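Long-range contact in octaprenyl-diphosphate synthase (Roseobacter denitrificans, PDB 4JXN), which probably extends farnesyl diphosphate with five isopentenyl units to make all-trans-octaprenyl diphosphate, a precursor of quinone side chains: residues 237-246 against 268-279. Numbering follows the deposited sequence.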
loop_
_atom_site.group_PDB
_atom_site.type_symbol
_atom_site.label_atom_id
_atom_site.label_comp_id
_atom_site.label_asym_id
_atom_site.label_seq_id
_atom_site.Cartn_x
_atom_site.Cartn_y
_atom_site.Cartn_z
ATOM N N ILE A 237 -23.717 11.672 17.073
ATOM C CA ILE A 237 -23.225 12.076 18.385
ATOM C C ILE A 237 -22.761 10.931 19.275
ATOM O O ILE A 237 -23.425 9.912 19.396
ATOM C CB ILE A 237 -24.274 12.904 19.141
ATOM C CG1 ILE A 237 -24.786 14.033 18.248
ATOM C CG2 ILE A 237 -23.679 13.440 20.429
ATOM C CD1 ILE A 237 -25.421 15.185 18.991
ATOM N N GLY A 238 -21.611 11.131 19.907
ATOM C CA GLY A 238 -21.043 10.177 20.837
ATOM C C GLY A 238 -20.270 9.053 20.186
ATOM O O GLY A 238 -19.747 8.176 20.865
ATOM N N ASP A 239 -20.173 9.089 18.864
ATOM C CA ASP A 239 -19.532 8.016 18.116
ATOM C C ASP A 239 -18.121 7.717 18.609
ATOM O O ASP A 239 -17.784 6.572 18.892
ATOM C CB ASP A 239 -19.523 8.338 16.620
ATOM C CG ASP A 239 -20.888 8.159 15.980
ATOM O OD1 ASP A 239 -21.852 7.848 16.711
ATOM O OD2 ASP A 239 -21.005 8.346 14.753
ATOM N N ASP A 240 -17.301 8.752 18.704
ATOM C CA ASP A 240 -15.925 8.636 19.209
ATOM C C ASP A 240 -15.897 8.065 20.630
ATOM O O ASP A 240 -14.978 7.311 20.986
ATOM C CB ASP A 240 -15.212 9.995 19.182
ATOM C CG ASP A 240 -14.763 10.399 17.783
ATOM O OD1 ASP A 240 -14.123 9.569 17.103
ATOM O OD2 ASP A 240 -15.036 11.550 17.369
ATOM N N PHE A 241 -16.907 8.438 21.425
ATOM C CA PHE A 241 -17.098 7.926 22.791
ATOM C C PHE A 241 -17.359 6.411 22.820
ATOM O O PHE A 241 -16.646 5.679 23.512
ATOM C CB PHE A 241 -18.236 8.693 23.491
ATOM C CG PHE A 241 -18.581 8.170 24.861
ATOM C CD1 PHE A 241 -17.598 8.024 25.837
ATOM C CD2 PHE A 241 -19.895 7.842 25.185
ATOM C CE1 PHE A 241 -17.918 7.545 27.098
ATOM C CE2 PHE A 241 -20.219 7.362 26.445
ATOM C CZ PHE A 241 -19.230 7.218 27.405
ATOM N N ARG A 242 -18.326 5.942 22.044
ATOM C CA ARG A 242 -18.572 4.514 21.946
ATOM C C ARG A 242 -17.357 3.795 21.377
ATOM O O ARG A 242 -16.988 2.734 21.866
ATOM C CB ARG A 242 -19.812 4.248 21.108
ATOM C CG ARG A 242 -20.905 5.260 21.383
ATOM C CD ARG A 242 -22.045 5.186 20.386
ATOM N NE ARG A 242 -23.071 6.200 20.624
ATOM C CZ ARG A 242 -23.609 6.953 19.670
ATOM N NH1 ARG A 242 -23.217 6.816 18.412
ATOM N NH2 ARG A 242 -24.537 7.849 19.970
ATOM N N GLU A 243 -16.733 4.396 20.363
ATOM C CA GLU A 243 -15.501 3.876 19.734
ATOM C C GLU A 243 -14.281 3.825 20.654
ATOM O O GLU A 243 -13.284 3.181 20.312
ATOM C CB GLU A 243 -15.109 4.715 18.506
ATOM C CG GLU A 243 -15.796 4.342 17.203
ATOM C CD GLU A 243 -15.175 5.055 16.011
ATOM O OE1 GLU A 243 -15.887 5.823 15.330
ATOM O OE2 GLU A 243 -13.964 4.861 15.765
ATOM N N ARG A 244 -14.332 4.530 21.786
ATOM C CA ARG A 244 -13.241 4.514 22.771
ATOM C C ARG A 244 -11.986 5.144 22.152
ATOM O O ARG A 244 -10.844 4.812 22.490
ATOM C CB ARG A 244 -12.990 3.084 23.283
ATOM C CG ARG A 244 -14.261 2.366 23.742
ATOM C CD ARG A 244 -14.102 0.853 23.773
ATOM N NE ARG A 244 -13.061 0.466 24.720
ATOM C CZ ARG A 244 -12.512 -0.743 24.810
ATOM N NH1 ARG A 244 -11.554 -0.963 25.716
ATOM N NH2 ARG A 244 -12.900 -1.724 24.001
ATOM N N LYS A 245 -12.240 6.085 21.248
ATOM C CA LYS A 245 -11.215 6.767 20.481
ATOM C C LYS A 245 -10.994 8.112 21.156
ATOM O O LYS A 245 -11.954 8.862 21.370
ATOM C CB LYS A 245 -11.709 6.937 19.043
ATOM C CG LYS A 245 -10.714 7.543 18.065
ATOM C CD LYS A 245 -11.003 7.075 16.642
ATOM C CE LYS A 245 -10.728 8.156 15.608
ATOM N NZ LYS A 245 -11.874 9.102 15.485
ATOM N N LEU A 246 -9.745 8.410 21.516
ATOM C CA LEU A 246 -9.443 9.613 22.301
ATOM C C LEU A 246 -9.347 10.886 21.453
ATOM O O LEU A 246 -8.275 11.284 20.997
ATOM C CB LEU A 246 -8.184 9.420 23.154
ATOM C CG LEU A 246 -8.359 8.511 24.378
ATOM C CD1 LEU A 246 -7.102 8.550 25.232
ATOM C CD2 LEU A 246 -9.577 8.889 25.216
ATOM N N THR A 268 -15.292 3.190 30.724
ATOM C CA THR A 268 -16.031 3.313 29.455
ATOM C C THR A 268 -15.121 3.363 28.215
ATOM O O THR A 268 -15.602 3.300 27.075
ATOM C CB THR A 268 -16.904 4.587 29.457
ATOM O OG1 THR A 268 -16.103 5.716 29.834
ATOM C CG2 THR A 268 -18.060 4.455 30.439
ATOM N N ILE A 269 -13.817 3.488 28.460
ATOM C CA ILE A 269 -12.807 3.639 27.417
ATOM C C ILE A 269 -11.840 2.455 27.477
ATOM O O ILE A 269 -11.747 1.680 26.525
ATOM C CB ILE A 269 -12.023 4.969 27.585
ATOM C CG1 ILE A 269 -12.977 6.175 27.607
ATOM C CG2 ILE A 269 -10.977 5.131 26.490
ATOM C CD1 ILE A 269 -13.814 6.349 26.355
ATOM N N GLU A 270 -11.135 2.302 28.596
ATOM C CA GLU A 270 -10.147 1.230 28.725
ATOM C C GLU A 270 -10.762 -0.152 28.976
ATOM O O GLU A 270 -10.193 -1.160 28.560
ATOM C CB GLU A 270 -9.118 1.578 29.795
ATOM C CG GLU A 270 -8.253 2.762 29.403
ATOM C CD GLU A 270 -7.068 2.954 30.325
ATOM O OE1 GLU A 270 -7.110 2.431 31.460
ATOM O OE2 GLU A 270 -6.100 3.631 29.915
ATOM N N LYS A 271 -11.918 -0.197 29.635
ATOM C CA LYS A 271 -12.666 -1.452 29.802
ATOM C C LYS A 271 -13.782 -1.620 28.764
ATOM O O LYS A 271 -14.317 -2.713 28.596
ATOM C CB LYS A 271 -13.260 -1.537 31.209
ATOM C CG LYS A 271 -12.247 -1.859 32.292
ATOM C CD LYS A 271 -11.896 -3.339 32.307
ATOM C CE LYS A 271 -11.106 -3.703 33.552
ATOM N NZ LYS A 271 -9.882 -2.868 33.698
ATOM N N GLY A 272 -14.154 -0.538 28.091
ATOM C CA GLY A 272 -15.197 -0.589 27.068
ATOM C C GLY A 272 -16.618 -0.785 27.570
ATOM O O GLY A 272 -17.554 -0.795 26.769
ATOM N N LYS A 273 -16.794 -0.926 28.883
ATOM C CA LYS A 273 -18.120 -1.180 29.453
ATOM C C LYS A 273 -18.952 0.098 29.563
ATOM O O LYS A 273 -18.596 1.011 30.309
ATOM C CB LYS A 273 -18.014 -1.845 30.834
ATOM C CG LYS A 273 -18.265 -3.350 30.833
ATOM C CD LYS A 273 -19.135 -3.769 32.014
ATOM C CE LYS A 273 -20.612 -3.470 31.769
ATOM N NZ LYS A 273 -21.369 -3.199 33.026
ATOM N N GLN A 274 -20.063 0.139 28.827
ATOM C CA GLN A 274 -20.980 1.279 28.821
ATOM C C GLN A 274 -22.433 0.840 28.977
ATOM O O GLN A 274 -22.809 -0.264 28.577
ATOM C CB GLN A 274 -20.814 2.084 27.533
ATOM C CG GLN A 274 -19.439 2.716 27.412
ATOM C CD GLN A 274 -19.243 3.504 26.133
ATOM O OE1 GLN A 274 -20.195 4.016 25.533
ATOM N NE2 GLN A 274 -17.992 3.615 25.714
ATOM N N GLU A 275 -23.237 1.720 29.566
ATOM C CA GLU A 275 -24.640 1.445 29.840
ATOM C C GLU A 275 -25.497 2.622 29.403
ATOM O O GLU A 275 -25.004 3.578 28.804
ATOM C CB GLU A 275 -24.843 1.175 31.339
ATOM C CG GLU A 275 -24.364 -0.192 31.813
ATOM C CD GLU A 275 -23.060 -0.135 32.589
ATOM O OE1 GLU A 275 -23.054 0.410 33.715
ATOM O OE2 GLU A 275 -22.045 -0.653 32.083
ATOM N N GLU A 276 -26.788 2.528 29.689
ATOM C CA GLU A 276 -27.698 3.648 29.560
ATOM C C GLU A 276 -27.235 4.769 30.485
ATOM O O GLU A 276 -26.851 4.515 31.632
ATOM C CB GLU A 276 -29.120 3.201 29.935
ATOM C CG GLU A 276 -30.175 4.301 29.949
ATOM C CD GLU A 276 -30.275 5.055 28.635
ATOM O OE1 GLU A 276 -30.683 6.235 28.659
ATOM O OE2 GLU A 276 -29.945 4.476 27.578
ATOM N N GLY A 277 -27.252 5.999 29.973
ATOM C CA GLY A 277 -26.890 7.182 30.758
ATOM C C GLY A 277 -25.447 7.641 30.608
ATOM O O GLY A 277 -25.123 8.776 30.958
ATOM N N ASP A 278 -24.586 6.772 30.076
ATOM C CA ASP A 278 -23.138 7.029 30.023
ATOM C C ASP A 278 -22.700 8.126 29.043
ATOM O O ASP A 278 -21.710 8.809 29.293
ATOM C CB ASP A 278 -22.361 5.739 29.730
ATOM C CG ASP A 278 -22.222 4.851 30.955
ATOM O OD1 ASP A 278 -23.055 4.974 31.874
ATOM O OD2 ASP A 278 -21.278 4.028 31.000
ATOM N N LEU A 279 -23.417 8.283 27.936
ATOM C CA LEU A 279 -23.132 9.350 26.973
ATOM C C LEU A 279 -23.477 10.722 27.557
ATOM O O LEU A 279 -22.757 11.701 27.340
ATOM C CB LEU A 279 -23.917 9.125 25.674
ATOM C CG LEU A 279 -23.794 10.200 24.589
ATOM C CD1 LEU A 279 -22.396 10.195 23.987
ATOM C CD2 LEU A 279 -24.853 10.002 23.514
#
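F241 pushes its ring from the short helix 239-242 into a hole framed by T268, I269, D278 and L279. With CG anti to the backbone N (chi1 176°), the ring reaches between the end of helix 259-270 and the start of helix 278-288. The Q274 amide stacks over one ring face, its plane 21° from the ring's, with OE1 3.5 Å from F241 CE2. T268 OG1, hydrogen-bonded to F264 O, sits at the ring edge, and L279 CD1 packs 3.6 Å from F241 CD2. Q274 NE2 ties both sides: it meets a lone pair of T268 O at 2.8 Å, in the carbonyl plane, and gives F241 O a weak bond. Past the helix, R244, bent at chi3, grips I269 O side-on through NE and NH1, with I269 O in the guanidinium plane; the 2.5 Å from NE is suspiciously short. G272 CA lies over one guanidinium face. A leucine in place of R244 would probably leave I269 O without either donor and G272 CA without its flat cover. R244 closes helix 239-242 in a Schellman motif, while F241 is the knob of a knob-into-hole contact joining that helix to the loop between helices 259-270 and 278-288 of this all-helical prenyl synthase fold.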